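Long-range contacts in VP5 (Halorubrum pleomorphic virus 2, PDB 6QGI), which probably serves as the envelope protein that mediates membrane fusion in a pleomorphic virus infecting haloarchaea: residues N112-W117 against M177-V182; D165-T170 against Y192-S197. All coordinates share one frame; numbering follows the deposited sequence.

Contact 1 (N112-W117 against M177-V182); sequences NFLKTW and MSVGTV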
# COMPACT_ATOMS: atom_id res chain seq x y z
N ASN A 112 12.26 5.91 -5.73
CA ASN A 112 11.19 5.91 -4.73
C ASN A 112 11.22 4.65 -3.89
O ASN A 112 11.09 4.73 -2.67
CB ASN A 112 9.82 6.05 -5.39
CG ASN A 112 9.54 7.43 -5.91
OD1 ASN A 112 10.00 8.45 -5.39
ND2 ASN A 112 8.77 7.49 -6.98
N PHE A 113 11.44 3.49 -4.54
CA PHE A 113 11.52 2.17 -3.91
C PHE A 113 12.73 2.08 -2.97
O PHE A 113 12.62 1.52 -1.88
CB PHE A 113 11.59 1.09 -5.00
CG PHE A 113 11.79 -0.33 -4.53
CD1 PHE A 113 10.72 -1.09 -4.09
CD2 PHE A 113 13.05 -0.92 -4.59
CE1 PHE A 113 10.91 -2.40 -3.66
CE2 PHE A 113 13.23 -2.24 -4.16
CZ PHE A 113 12.17 -2.97 -3.71
N LEU A 114 13.88 2.62 -3.39
CA LEU A 114 15.11 2.57 -2.60
C LEU A 114 15.14 3.62 -1.50
O LEU A 114 15.74 3.36 -0.45
CB LEU A 114 16.37 2.66 -3.48
CG LEU A 114 16.55 1.50 -4.47
CD1 LEU A 114 17.64 1.78 -5.47
CD2 LEU A 114 16.71 0.17 -3.75
N LYS A 115 14.46 4.77 -1.69
CA LYS A 115 14.36 5.82 -0.67
C LYS A 115 13.50 5.33 0.51
O LYS A 115 13.79 5.66 1.66
CB LYS A 115 13.78 7.11 -1.26
CG LYS A 115 14.78 8.03 -1.92
CD LYS A 115 14.10 9.24 -2.53
CE LYS A 115 14.97 9.91 -3.58
NZ LYS A 115 16.17 10.54 -2.98
N THR A 116 12.46 4.53 0.20
CA THR A 116 11.55 3.92 1.18
C THR A 116 12.35 2.96 2.06
O THR A 116 12.13 2.95 3.28
CB THR A 116 10.39 3.21 0.45
OG1 THR A 116 9.76 4.13 -0.43
CG2 THR A 116 9.35 2.63 1.41
N TRP A 117 13.29 2.18 1.46
CA TRP A 117 14.18 1.25 2.16
C TRP A 117 15.22 2.04 2.97
O TRP A 117 15.50 1.69 4.11
CB TRP A 117 14.88 0.27 1.18
CG TRP A 117 15.88 -0.65 1.82
CD1 TRP A 117 17.23 -0.45 1.93
CD2 TRP A 117 15.62 -1.93 2.42
NE1 TRP A 117 17.82 -1.51 2.57
CE2 TRP A 117 16.86 -2.43 2.89
CE3 TRP A 117 14.47 -2.70 2.62
CZ2 TRP A 117 16.97 -3.67 3.54
CZ3 TRP A 117 14.58 -3.93 3.26
CH2 TRP A 117 15.82 -4.40 3.70
N MET A 177 23.14 5.77 -6.82
CA MET A 177 22.39 6.03 -5.60
C MET A 177 22.89 5.11 -4.49
O MET A 177 23.05 3.91 -4.72
CB MET A 177 20.89 5.79 -5.86
CG MET A 177 20.00 6.20 -4.71
SD MET A 177 18.28 5.74 -4.98
CE MET A 177 17.58 6.36 -3.51
N SER A 178 23.14 5.67 -3.29
CA SER A 178 23.58 4.87 -2.15
C SER A 178 22.35 4.26 -1.47
O SER A 178 21.37 4.97 -1.23
CB SER A 178 24.39 5.71 -1.17
OG SER A 178 24.98 4.90 -0.17
N VAL A 179 22.36 2.94 -1.22
CA VAL A 179 21.25 2.25 -0.58
C VAL A 179 21.71 1.70 0.76
O VAL A 179 22.76 1.05 0.85
CB VAL A 179 20.59 1.15 -1.47
CG1 VAL A 179 19.48 0.41 -0.72
CG2 VAL A 179 20.04 1.76 -2.76
N GLY A 180 20.92 1.99 1.80
CA GLY A 180 21.15 1.57 3.17
C GLY A 180 21.16 0.06 3.33
O GLY A 180 20.43 -0.63 2.61
N THR A 181 22.01 -0.45 4.25
CA THR A 181 22.09 -1.89 4.47
C THR A 181 21.81 -2.28 5.91
O THR A 181 22.19 -1.57 6.84
CB THR A 181 23.46 -2.48 4.05
OG1 THR A 181 24.50 -1.94 4.87
CG2 THR A 181 23.76 -2.31 2.58
N VAL A 182 21.16 -3.44 6.07
CA VAL A 182 20.90 -4.08 7.35
C VAL A 182 22.06 -5.07 7.54
O VAL A 182 22.21 -6.00 6.75
CB VAL A 182 19.49 -4.73 7.44
CG1 VAL A 182 19.25 -5.34 8.81
CG2 VAL A 182 18.40 -3.72 7.10

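Contact 2 (D165-T170 against Y192-S197); sequences DATSFT and YYDPMS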
# COMPACT_ATOMS: atom_id res chain seq x y z
N ASP A 165 29.42 1.21 4.57
CA ASP A 165 28.87 -0.13 4.43
C ASP A 165 27.51 -0.13 3.69
O ASP A 165 26.85 -1.17 3.63
CB ASP A 165 28.79 -0.82 5.80
CG ASP A 165 30.17 -1.11 6.37
OD1 ASP A 165 30.83 -2.05 5.88
OD2 ASP A 165 30.58 -0.40 7.31
N ALA A 166 27.13 1.01 3.08
CA ALA A 166 25.94 1.13 2.25
C ALA A 166 26.31 0.79 0.81
O ALA A 166 27.40 1.16 0.36
CB ALA A 166 25.36 2.54 2.34
N THR A 167 25.45 0.04 0.10
CA THR A 167 25.71 -0.40 -1.28
C THR A 167 25.45 0.75 -2.26
O THR A 167 24.69 1.67 -1.96
CB THR A 167 24.84 -1.63 -1.62
OG1 THR A 167 24.83 -2.52 -0.50
CG2 THR A 167 25.34 -2.40 -2.85
N SER A 168 26.11 0.72 -3.43
CA SER A 168 25.92 1.73 -4.47
C SER A 168 25.17 1.07 -5.63
O SER A 168 25.64 0.07 -6.18
CB SER A 168 27.25 2.32 -4.92
OG SER A 168 27.04 3.48 -5.69
N PHE A 169 23.99 1.60 -5.96
CA PHE A 169 23.14 1.07 -7.02
C PHE A 169 23.10 2.01 -8.21
O PHE A 169 22.88 3.21 -8.06
CB PHE A 169 21.71 0.81 -6.50
CG PHE A 169 20.74 0.30 -7.54
CD1 PHE A 169 20.74 -1.04 -7.92
CD2 PHE A 169 19.82 1.16 -8.13
CE1 PHE A 169 19.85 -1.50 -8.88
CE2 PHE A 169 18.91 0.68 -9.08
CZ PHE A 169 18.93 -0.65 -9.45
N THR A 170 23.29 1.45 -9.41
CA THR A 170 23.25 2.22 -10.65
C THR A 170 21.80 2.22 -11.16
O THR A 170 21.25 1.15 -11.45
CB THR A 170 24.26 1.67 -11.68
OG1 THR A 170 25.52 1.44 -11.04
CG2 THR A 170 24.44 2.61 -12.87
N TYR A 192 25.21 -8.26 4.79
CA TYR A 192 24.59 -6.99 4.46
C TYR A 192 23.33 -7.23 3.63
O TYR A 192 23.38 -7.98 2.66
CB TYR A 192 25.58 -6.07 3.74
CG TYR A 192 26.84 -5.78 4.54
CD1 TYR A 192 26.90 -4.71 5.42
CD2 TYR A 192 27.97 -6.58 4.40
CE1 TYR A 192 28.06 -4.42 6.14
CE2 TYR A 192 29.13 -6.32 5.12
CZ TYR A 192 29.17 -5.24 5.99
OH TYR A 192 30.32 -4.97 6.70
N TYR A 193 22.21 -6.63 4.05
CA TYR A 193 20.92 -6.79 3.37
C TYR A 193 20.45 -5.49 2.77
O TYR A 193 20.46 -4.45 3.44
CB TYR A 193 19.83 -7.31 4.32
CG TYR A 193 20.16 -8.57 5.10
CD1 TYR A 193 20.85 -9.62 4.51
CD2 TYR A 193 19.70 -8.74 6.40
CE1 TYR A 193 21.13 -10.79 5.21
CE2 TYR A 193 19.95 -9.91 7.11
CZ TYR A 193 20.66 -10.93 6.51
OH TYR A 193 20.93 -12.07 7.23
N ASP A 194 19.98 -5.57 1.53
CA ASP A 194 19.43 -4.45 0.77
C ASP A 194 18.39 -5.04 -0.22
O ASP A 194 18.40 -6.26 -0.41
CB ASP A 194 20.55 -3.63 0.08
CG ASP A 194 21.44 -4.38 -0.89
OD1 ASP A 194 21.23 -5.58 -1.06
OD2 ASP A 194 22.31 -3.77 -1.49
N PRO A 195 17.48 -4.25 -0.84
CA PRO A 195 16.49 -4.85 -1.75
C PRO A 195 17.08 -5.56 -2.99
O PRO A 195 16.38 -6.38 -3.58
CB PRO A 195 15.63 -3.66 -2.17
CG PRO A 195 15.86 -2.63 -1.15
CD PRO A 195 17.27 -2.80 -0.71
N MET A 196 18.33 -5.25 -3.34
CA MET A 196 18.98 -5.84 -4.54
C MET A 196 19.61 -7.21 -4.21
O MET A 196 19.43 -8.14 -5.02
CB MET A 196 20.06 -4.91 -5.09
CG MET A 196 19.54 -3.53 -5.44
SD MET A 196 19.36 -2.46 -3.99
CE MET A 196 21.00 -1.74 -3.91
N SER A 197 20.34 -7.31 -3.09
CA SER A 197 21.01 -8.56 -2.74
C SER A 197 20.09 -9.55 -2.02
O SER A 197 20.25 -10.76 -2.19
CB SER A 197 22.23 -8.28 -1.87
OG SER A 197 21.90 -7.99 -0.51

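Contact 1 (N112-W117 against M177-V182)
L114 and W117, one helical turn apart, receive V179 between them, and each takes a different methyl of it. V179 CG2 lies 3.6 Å from L114 CD1, while V179 CG1 is 3.6 Å from W117 CD1; both pairs of side chains cross at about a right angle. The N-H edge of the indole points at G180, in the break between the strand pieces. W117 NE1 donates to G180 O at 2.8 Å, and although the oxygen lies in the indole plane, the bond is bent, with an N-H...O angle of 141°. Seen from the acceptor, the donor stands 41° above the carbonyl plane. Further along the same ring, V182 CG2 approaches W117 CZ2 obliquely at 3.8 Å. At the other end M177, its chain extended throughout with CG anti to the backbone N, carries its CE methyl down to the helix, 3.6 Å from K115 CG and 3.9 Å from L114 CB. One polar bond, to the carbonyl of the buried G180, is thus set between apolar contacts at V179 and V182. Helix 112-117, within helix 91-133, runs 39° from strand 177-179 at a closest axis approach of 8.8 Å. N118 extends the grip by hydrogen bonding S178 O and G180 N, and W228 of helix 225-253 packs edge-to-face with W117.

Contact 2 (D165-T170 against Y192-S197)
The chains of 165-170 and 192-197 run almost parallel, their end-to-end directions 5° apart, but their nearest CA atoms stand 7.7 Å apart at T167 and D194, so side chains make the contact. At that point T167 OG1 donates to D194 OD2 at 3.0 Å, arriving 45° out of the carboxylate plane. The other oxygen, D194 OD1, accepts from S197 N at 2.8 Å and from S197 OG at 2.6 Å, on opposite faces of the plane; the backbone bond makes an Asx motif, and together the three donors engage both oxygens and fix the carboxylate's rotation. Next along, M196 bends at chi2 and chi3, which folds its CE methyl back to 3.7 Å from F169 CB. M196 SD lies 5.1 Å from the F169 ring centroid, an oblique Met-aromatic contact. At the other end D165 crosses Y192 obliquely, carboxylate and ring planes 7° apart, with D165 OD1 3.1 Å from Y192 OH. Strand 176-186 separates strands 167-170 and 189-193 in the antiparallel sheet, bonding to both, while F169 also touches L114 of helix 91-133 and M196 touches Y232 of helix 225-253.

Overall arrangement
Both contacts involve the four-stranded antiparallel sheet and lie about 8 Å apart, centre to centre. Contact 1 is largely buried and joins the middle strand, 176-186, to helix 91-133; contact 2 is nearer the surface and links the segments flanking that strand. Each has a methionine, packed on aliphatic chains in contact 1 and against a phenyl ring in contact 2; the difference lies in the hydroxyl and carboxylate groups of the second, where the first has mainly methyls and an indole. The strand ties them together through bonds of V179 N to T167 O and of T181 OG1 to D165 O. V179 turns its side chain to the helix while its backbone pairs with T167. In sequence the segments alternate.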